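Local structure of aldehyde dehydrogenase (Burkholderia vietnamiensis, 5KF0) at residues 151-164 with 178-190. The protein probably oxidises aldehydes to carboxylic acids, using a nicotinamide adenine dinucleotide cofactor, and binds NADPH. Residues are numbered along the deposited sequence; the frame is centred on the assembly and turned at random.
Sequences PIGPCSFISPFNFP and AGCPFVLKPASRT. With NDP (NADPH dihydro-nicotinamide-adenine-dinucleotide phosphate), chain E.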
# COMPACT_ATOMS: atom_id res chain seq x y z
N PRO A 151 -11.07 -10.00 -13.32
CA PRO A 151 -10.28 -10.54 -14.44
C PRO A 151 -10.65 -9.81 -15.73
O PRO A 151 -11.81 -9.50 -15.98
CB PRO A 151 -10.69 -12.01 -14.51
CG PRO A 151 -11.37 -12.32 -13.25
CD PRO A 151 -11.82 -11.05 -12.60
N ILE A 152 -9.63 -9.52 -16.55
CA ILE A 152 -9.86 -8.71 -17.75
C ILE A 152 -10.66 -9.47 -18.80
O ILE A 152 -11.35 -8.86 -19.63
CB ILE A 152 -8.53 -8.18 -18.31
CG1 ILE A 152 -8.76 -7.05 -19.31
CG2 ILE A 152 -7.70 -9.33 -18.92
CD1 ILE A 152 -7.47 -6.30 -19.67
N GLY A 153 -10.59 -10.79 -18.80
CA GLY A 153 -11.26 -11.59 -19.80
C GLY A 153 -10.28 -12.52 -20.46
O GLY A 153 -9.18 -12.76 -19.94
N PRO A 154 -10.63 -13.06 -21.63
CA PRO A 154 -9.70 -13.97 -22.32
C PRO A 154 -8.40 -13.26 -22.67
O PRO A 154 -8.41 -12.15 -23.20
CB PRO A 154 -10.48 -14.38 -23.57
CG PRO A 154 -11.94 -14.15 -23.20
CD PRO A 154 -11.90 -12.91 -22.36
N CYS A 155 -7.29 -13.92 -22.38
CA CYS A 155 -5.96 -13.38 -22.63
C CYS A 155 -5.27 -14.21 -23.70
O CYS A 155 -5.35 -15.44 -23.70
CB CYS A 155 -5.09 -13.39 -21.37
SG CYS A 155 -5.69 -12.30 -20.05
N SER A 156 -4.56 -13.52 -24.60
CA SER A 156 -3.74 -14.13 -25.63
C SER A 156 -2.28 -14.03 -25.21
O SER A 156 -1.77 -12.93 -24.96
CB SER A 156 -3.95 -13.42 -26.98
OG SER A 156 -3.07 -13.96 -27.96
N PHE A 157 -1.60 -15.17 -25.13
CA PHE A 157 -0.23 -15.26 -24.63
C PHE A 157 0.67 -15.84 -25.72
O PHE A 157 0.36 -16.90 -26.27
CB PHE A 157 -0.15 -16.16 -23.39
CG PHE A 157 -0.82 -15.60 -22.17
CD1 PHE A 157 -0.97 -14.22 -22.00
CD2 PHE A 157 -1.28 -16.45 -21.17
CE1 PHE A 157 -1.59 -13.71 -20.86
CE2 PHE A 157 -1.88 -15.94 -20.02
CZ PHE A 157 -2.04 -14.57 -19.87
N ILE A 158 1.79 -15.17 -26.00
CA ILE A 158 2.77 -15.64 -26.97
C ILE A 158 4.14 -15.61 -26.31
O ILE A 158 4.52 -14.58 -25.74
CB ILE A 158 2.76 -14.75 -28.23
CG1 ILE A 158 1.42 -14.84 -28.97
CG2 ILE A 158 3.92 -15.14 -29.16
CD1 ILE A 158 1.29 -13.82 -30.12
N SER A 159 4.89 -16.71 -26.40
CA SER A 159 6.16 -16.85 -25.69
C SER A 159 7.28 -17.27 -26.63
O SER A 159 7.03 -17.79 -27.72
CB SER A 159 6.02 -17.87 -24.54
OG SER A 159 5.54 -19.13 -24.98
N PRO A 160 8.55 -17.06 -26.23
CA PRO A 160 9.68 -17.29 -27.15
C PRO A 160 10.39 -18.60 -26.91
O PRO A 160 10.00 -19.39 -26.04
CB PRO A 160 10.60 -16.10 -26.86
CG PRO A 160 10.46 -15.98 -25.35
CD PRO A 160 8.99 -16.30 -25.04
N PHE A 161 11.46 -18.84 -27.67
CA PHE A 161 12.09 -20.16 -27.62
C PHE A 161 13.05 -20.33 -26.45
O PHE A 161 13.35 -21.46 -26.08
CB PHE A 161 12.87 -20.45 -28.92
CG PHE A 161 14.27 -19.86 -28.95
CD1 PHE A 161 15.35 -20.54 -28.41
CD2 PHE A 161 14.49 -18.61 -29.52
CE1 PHE A 161 16.64 -19.99 -28.43
CE2 PHE A 161 15.76 -18.06 -29.55
CZ PHE A 161 16.83 -18.75 -29.01
N ASN A 162 13.58 -19.24 -25.88
CA ASN A 162 14.84 -19.42 -25.15
C ASN A 162 14.65 -19.75 -23.68
O ASN A 162 15.45 -20.52 -23.12
CB ASN A 162 15.74 -18.20 -25.30
CG ASN A 162 15.14 -16.95 -24.70
OD1 ASN A 162 13.95 -16.68 -24.84
ND2 ASN A 162 15.97 -16.17 -24.02
N PHE A 163 13.65 -19.19 -23.02
CA PHE A 163 13.27 -19.58 -21.66
C PHE A 163 11.81 -20.03 -21.75
O PHE A 163 10.91 -19.36 -21.21
CB PHE A 163 13.42 -18.45 -20.64
CG PHE A 163 14.74 -17.71 -20.67
CD1 PHE A 163 15.94 -18.36 -20.98
CD2 PHE A 163 14.79 -16.37 -20.37
CE1 PHE A 163 17.15 -17.65 -20.99
CE2 PHE A 163 15.98 -15.66 -20.37
CZ PHE A 163 17.16 -16.30 -20.69
N PRO A 164 11.54 -21.13 -22.45
CA PRO A 164 10.14 -21.44 -22.78
C PRO A 164 9.30 -21.80 -21.57
O PRO A 164 8.10 -21.50 -21.56
CB PRO A 164 10.25 -22.61 -23.76
CG PRO A 164 11.54 -23.28 -23.40
CD PRO A 164 12.47 -22.16 -22.96
N ALA A 178 -5.28 -14.45 -11.29
CA ALA A 178 -6.22 -13.36 -11.54
C ALA A 178 -7.60 -13.84 -11.96
O ALA A 178 -8.56 -13.07 -11.87
CB ALA A 178 -5.68 -12.43 -12.63
N GLY A 179 -7.72 -15.09 -12.41
CA GLY A 179 -9.00 -15.61 -12.85
C GLY A 179 -9.32 -15.40 -14.31
O GLY A 179 -10.51 -15.33 -14.66
N CYS A 180 -8.30 -15.33 -15.19
CA CYS A 180 -8.49 -15.12 -16.63
C CYS A 180 -8.36 -16.42 -17.39
O CYS A 180 -7.34 -17.12 -17.24
CB CYS A 180 -7.44 -14.16 -17.18
SG CYS A 180 -7.57 -12.47 -16.64
N PRO A 181 -9.32 -16.77 -18.25
CA PRO A 181 -9.05 -17.79 -19.27
C PRO A 181 -7.97 -17.29 -20.21
O PRO A 181 -7.84 -16.08 -20.46
CB PRO A 181 -10.40 -17.93 -19.99
CG PRO A 181 -11.41 -17.18 -19.14
CD PRO A 181 -10.61 -16.11 -18.46
N PHE A 182 -7.18 -18.22 -20.76
CA PHE A 182 -6.11 -17.80 -21.65
C PHE A 182 -5.88 -18.84 -22.73
O PHE A 182 -6.18 -20.03 -22.56
CB PHE A 182 -4.79 -17.55 -20.88
CG PHE A 182 -4.19 -18.80 -20.29
CD1 PHE A 182 -3.33 -19.59 -21.05
CD2 PHE A 182 -4.50 -19.18 -18.99
CE1 PHE A 182 -2.78 -20.75 -20.51
CE2 PHE A 182 -3.95 -20.35 -18.44
CZ PHE A 182 -3.10 -21.14 -19.20
N VAL A 183 -5.29 -18.39 -23.83
CA VAL A 183 -4.82 -19.25 -24.91
C VAL A 183 -3.35 -18.92 -25.11
O VAL A 183 -3.01 -17.77 -25.41
CB VAL A 183 -5.61 -19.03 -26.22
CG1 VAL A 183 -5.14 -20.03 -27.29
CG2 VAL A 183 -7.14 -19.17 -25.98
N LEU A 184 -2.48 -19.92 -24.93
CA LEU A 184 -1.04 -19.75 -25.02
C LEU A 184 -0.52 -20.37 -26.31
O LEU A 184 -0.82 -21.53 -26.60
CB LEU A 184 -0.33 -20.40 -23.82
CG LEU A 184 1.21 -20.52 -23.91
CD1 LEU A 184 1.88 -19.14 -23.90
CD2 LEU A 184 1.76 -21.40 -22.78
N LYS A 185 0.23 -19.59 -27.08
CA LYS A 185 0.95 -20.10 -28.24
C LYS A 185 2.44 -20.12 -27.92
O LYS A 185 3.08 -19.05 -27.89
CB LYS A 185 0.70 -19.23 -29.48
CG LYS A 185 1.18 -19.90 -30.77
CD LYS A 185 1.51 -18.89 -31.88
CE LYS A 185 2.93 -18.34 -31.70
NZ LYS A 185 3.94 -19.44 -31.88
N PRO A 186 3.02 -21.27 -27.65
CA PRO A 186 4.46 -21.33 -27.41
C PRO A 186 5.23 -21.19 -28.72
O PRO A 186 4.65 -21.25 -29.81
CB PRO A 186 4.65 -22.73 -26.80
CG PRO A 186 3.61 -23.56 -27.54
CD PRO A 186 2.41 -22.62 -27.71
N ALA A 187 6.54 -21.03 -28.59
CA ALA A 187 7.40 -21.03 -29.77
C ALA A 187 7.39 -22.41 -30.42
O ALA A 187 7.49 -23.44 -29.74
CB ALA A 187 8.83 -20.64 -29.40
N SER A 188 7.28 -22.43 -31.76
CA SER A 188 7.18 -23.70 -32.47
C SER A 188 8.47 -24.51 -32.35
O SER A 188 8.43 -25.74 -32.44
CB SER A 188 6.86 -23.45 -33.95
OG SER A 188 5.63 -22.77 -34.10
N ARG A 189 9.61 -23.83 -32.17
CA ARG A 189 10.86 -24.55 -31.97
C ARG A 189 10.92 -25.23 -30.61
O ARG A 189 11.71 -26.18 -30.45
CB ARG A 189 12.05 -23.60 -32.15
CG ARG A 189 12.40 -23.30 -33.62
CD ARG A 189 13.39 -22.13 -33.75
NE ARG A 189 12.81 -20.87 -33.30
CZ ARG A 189 13.46 -19.71 -33.22
NH1 ARG A 189 14.74 -19.62 -33.55
NH2 ARG A 189 12.83 -18.63 -32.78
N THR A 190 10.14 -24.75 -29.63
CA THR A 190 10.21 -25.25 -28.25
C THR A 190 8.81 -25.34 -27.64
O THR A 190 8.52 -24.68 -26.63
CB THR A 190 11.09 -24.34 -27.38
OG1 THR A 190 10.53 -23.01 -27.35
CG2 THR A 190 12.53 -24.27 -27.91
PA NDP E . 10.43 -14.25 -31.95
O1A NDP E . 9.97 -12.83 -31.96
O2A NDP E . 11.08 -14.68 -33.27
O5B NDP E . 9.25 -15.26 -31.60
C5B NDP E . 8.61 -15.13 -30.31
C4B NDP E . 7.23 -15.72 -30.39
O4B NDP E . 6.40 -14.89 -31.24
C3B NDP E . 7.16 -17.13 -30.98
O3B NDP E . 6.12 -17.87 -30.36
C2B NDP E . 6.80 -16.84 -32.44
O2B NDP E . 6.13 -17.93 -33.12
C1B NDP E . 5.80 -15.72 -32.22
N9A NDP E . 5.52 -14.92 -33.40
C8A NDP E . 6.41 -14.35 -34.28
N7A NDP E . 5.84 -13.63 -35.22
C5A NDP E . 4.48 -13.74 -34.94
C6A NDP E . 3.34 -13.19 -35.56
N6A NDP E . 3.37 -12.43 -36.66
N1A NDP E . 2.14 -13.48 -35.01
C2A NDP E . 2.09 -14.26 -33.93
N3A NDP E . 3.10 -14.83 -33.26
C4A NDP E . 4.27 -14.53 -33.82
O3 NDP E . 11.46 -14.45 -30.75
PN NDP E . 12.37 -15.67 -30.29
O1N NDP E . 11.51 -16.86 -30.04
O2N NDP E . 13.45 -15.84 -31.33
O5D NDP E . 13.00 -15.20 -28.92
C5D NDP E . 14.11 -14.30 -28.79
C4D NDP E . 13.58 -12.90 -28.55
O4D NDP E . 12.76 -12.89 -27.35
C3D NDP E . 14.70 -11.88 -28.32
O3D NDP E . 14.46 -10.65 -28.99
C2D NDP E . 14.70 -11.73 -26.80
O2D NDP E . 15.26 -10.53 -26.28
C1D NDP E . 13.21 -11.85 -26.50
N1N NDP E . 13.05 -12.20 -25.10
C2N NDP E . 12.42 -11.36 -24.21
C3N NDP E . 12.40 -11.58 -22.88
C7N NDP E . 11.64 -10.71 -21.94
O7N NDP E . 11.14 -11.24 -20.94
N7N NDP E . 11.59 -9.40 -22.17
C4N NDP E . 13.18 -12.71 -22.31
C5N NDP E . 13.52 -13.71 -23.36
C6N NDP E . 13.50 -13.40 -24.64
P2B NDP E . 6.99 -19.10 -33.88
O1X NDP E . 8.42 -18.91 -33.54
O2X NDP E . 6.34 -20.36 -33.40
O3X NDP E . 6.72 -18.93 -35.36
O HOH W 1 7.61 -20.83 -25.88
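With CG anti to its carbonyl carbon (chi1 -68°), Phe-157 lays its ring beside Phe-182, whose CG stands between backbone N and carbonyl carbon (chi1 67°). The planes are inclined by 29° with centroids 5.5 Å apart, so the faces overlap little and Phe-157 CE2 touches Phe-182 CB at 3.4 Å. On the same face Leu-184 CD1 packs against Phe-157 CB. Beneath these side chains strands 155-158 and 182-185 pair in parallel: Cys-155 N binds Pro-181 O and Phe-157 N binds Val-183 O, while Val-183 N and Lys-185 N return to Cys-155 O and Phe-157 O, the last nearly straight at 2.8 Å. Past Ile-158 the ladder fades to a weak bond from Ser-159 N to Lys-185 O, and a water joins Ser-159 OG, Pro-160 O and Ala-187 N. The C-terminal strand ends and following loops hold NADPH. Lys-185, bent at chi3 and chi4, brings NZ to ester oxygen O2B (2.9 Å), ribose O3B, 2'-phosphate O2X, Pro-186 O and Ala-216 O; Ser-188 OG also grips O2X. Phe-161 CG covers one face of the Arg-189 guanidinium; Arg-189 NH2 and Phe-161 N donate to O2N and O1N of the nicotinamide-side phosphate. The two strands and intervening helix 164-178, ended by a Schellman motif at Gly-179, form a beta-alpha-beta unit of the Rossmann-like cofactor domain; the helix packs on Phe-157 and Phe-182, and strands 232-236 and 211-213 flank strands 155-158 and 182-185, respectively.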